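Side-chain contact in ecto-NAD+ glycohydrolase (CD38 molecule) (Bos taurus, PDB 3GC6), which is a CD38-type ectoenzyme of the ADP-ribosyl cyclase family, with a helix-rich part beside a parallel four-stranded sheet: residues Q45-A50 with D108-Y113. The protein carries 1 engineered substitution. Numbering follows the deposited sequence. Where two conformers were deposited one is given.
Sequences QAIRQA and DTLLGY. With SO4 (sulfate ion), chain I.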
# COMPACT_ATOMS: atom_id res chain seq x y z
N GLN A 45 8.34 4.63 -2.12
CA GLN A 45 9.73 5.04 -2.22
C GLN A 45 10.00 5.53 -3.64
O GLN A 45 10.61 6.58 -3.83
CB GLN A 45 10.69 3.88 -1.88
CG GLN A 45 12.17 4.29 -2.04
CD GLN A 45 13.15 3.19 -1.71
OE1 GLN A 45 12.76 2.09 -1.30
NE2 GLN A 45 14.45 3.48 -1.87
N ALA A 46 9.55 4.75 -4.63
CA ALA A 46 9.76 5.13 -6.02
C ALA A 46 9.03 6.43 -6.37
O ALA A 46 9.55 7.26 -7.12
CB ALA A 46 9.37 4.02 -6.99
N ILE A 47 7.80 6.58 -5.87
CA ILE A 47 7.04 7.82 -6.11
C ILE A 47 7.76 9.05 -5.54
O ILE A 47 7.90 10.10 -6.22
CB ILE A 47 5.59 7.68 -5.57
CG1 ILE A 47 4.81 6.76 -6.51
CG2 ILE A 47 4.91 9.03 -5.50
CD1 ILE A 47 3.52 6.17 -5.87
N ARG A 48 8.23 8.96 -4.30
CA ARG A 48 8.98 10.06 -3.70
C ARG A 48 10.23 10.35 -4.53
O ARG A 48 10.55 11.51 -4.84
CB ARG A 48 9.38 9.75 -2.26
CG ARG A 48 10.12 10.88 -1.56
CD ARG A 48 10.43 10.51 -0.11
NE ARG A 48 11.29 9.32 -0.04
CZ ARG A 48 10.94 8.16 0.51
NH1 ARG A 48 11.79 7.14 0.52
NH2 ARG A 48 9.74 8.00 1.07
N GLN A 49 10.97 9.30 -4.88
CA GLN A 49 12.21 9.51 -5.62
C GLN A 49 11.93 10.18 -6.99
O GLN A 49 12.67 11.10 -7.40
CB GLN A 49 12.97 8.19 -5.78
CG GLN A 49 13.58 7.76 -4.44
CD GLN A 49 14.16 6.37 -4.48
OE1 GLN A 49 13.88 5.61 -5.40
NE2 GLN A 49 14.98 6.03 -3.48
N ALA A 50 10.86 9.74 -7.67
CA ALA A 50 10.48 10.33 -8.96
C ALA A 50 10.04 11.79 -8.80
O ALA A 50 10.33 12.63 -9.66
CB ALA A 50 9.35 9.52 -9.63
N ASP A 108 -7.69 14.54 -4.05
CA ASP A 108 -7.97 13.24 -3.48
C ASP A 108 -7.32 12.10 -4.29
O ASP A 108 -7.48 10.93 -3.95
CB ASP A 108 -9.48 13.02 -3.36
CG ASP A 108 -10.14 14.02 -2.43
OD1 ASP A 108 -9.66 14.14 -1.26
OD2 ASP A 108 -11.14 14.67 -2.83
N THR A 109 -6.65 12.43 -5.40
CA THR A 109 -5.83 11.45 -6.10
C THR A 109 -4.54 11.26 -5.28
O THR A 109 -4.22 12.09 -4.42
CB THR A 109 -5.44 11.95 -7.52
OG1 THR A 109 -4.66 13.14 -7.46
CG2 THR A 109 -6.72 12.20 -8.35
N LEU A 110 -3.78 10.20 -5.57
CA LEU A 110 -2.53 9.98 -4.79
C LEU A 110 -1.61 11.20 -4.89
O LEU A 110 -1.19 11.79 -3.88
CB LEU A 110 -1.82 8.73 -5.28
CG LEU A 110 -0.64 8.22 -4.44
CD1 LEU A 110 -0.40 6.72 -4.71
CD2 LEU A 110 0.62 9.02 -4.77
N LEU A 111 -1.33 11.61 -6.13
CA LEU A 111 -0.37 12.69 -6.31
C LEU A 111 -0.92 14.03 -5.78
O LEU A 111 -0.15 14.86 -5.26
CB LEU A 111 0.07 12.80 -7.80
CG LEU A 111 0.91 11.61 -8.27
CD1 LEU A 111 1.26 11.79 -9.75
CD2 LEU A 111 2.23 11.47 -7.42
N GLY A 112 -2.22 14.27 -6.02
CA GLY A 112 -2.85 15.50 -5.51
C GLY A 112 -2.80 15.53 -3.99
O GLY A 112 -2.60 16.59 -3.38
N TYR A 113 -3.00 14.38 -3.37
CA TYR A 113 -2.93 14.28 -1.93
C TYR A 113 -1.52 14.55 -1.41
O TYR A 113 -1.33 15.28 -0.42
CB TYR A 113 -3.44 12.89 -1.50
CG TYR A 113 -3.49 12.69 0.00
CD1 TYR A 113 -4.61 13.07 0.72
CD2 TYR A 113 -2.45 12.09 0.70
CE1 TYR A 113 -4.68 12.88 2.11
CE2 TYR A 113 -2.51 11.88 2.08
CZ TYR A 113 -3.63 12.29 2.78
OH TYR A 113 -3.71 12.09 4.16
S SO4 I . 17.54 2.39 0.29
O1 SO4 I . 16.93 2.16 -1.02
O2 SO4 I . 18.69 1.50 0.46
O3 SO4 I . 17.99 3.77 0.43
O4 SO4 I . 16.54 2.10 1.32
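Ile47 meets Leu110 and Leu111 in the helix-rich part of the ADP-ribosyl cyclase fold. The contact joins helix 44-55 to the first turn of helix 110-115. It is small, buried and wholly apolar. From CB, which points toward the other helix, the Ile47 side chain divides into two branches. The CG2 methyl lies anti to the backbone N and meets Leu111 CD2 at 4.1 Å, the two side chains running obliquely to one another. The CG1 branch takes the place beside the backbone N (chi1 -74°) and carries CD1 across to Leu110. There Ile47 CD1 is 4.1 Å from Leu110 CD1, tip to tip. Leu110 CD2 is almost as near to Ile47 CD1, at 4.2 Å, so both Leu110 methyls face this one carbon. Leu71 of helix 69-74 touches both Ile47 and Leu111 and widens the apolar cluster.

The outer side of helix 44-55 is polar. Gln45 has an extended chain, and its NE2 donates to sulfate O1 at 2.9 Å with an N-H...O angle of 155°. Gln45 NE2 and Arg48 NH2 of the second subunit bind the same sulfate, so the ion, probably from the crystallisation liquor, sits between the two chains. Gln45 OE1 accepts from Gln25 NE2 of the second subunit. One helix thus serves the core with Ile47 and the dimer interface with Gln45.

Thr109 is the N-cap of helix 110-115, the helix that presents both leucines. Its OG1 accepts from Gly112 N at 3.1 Å, with an N-H...O angle of 147°.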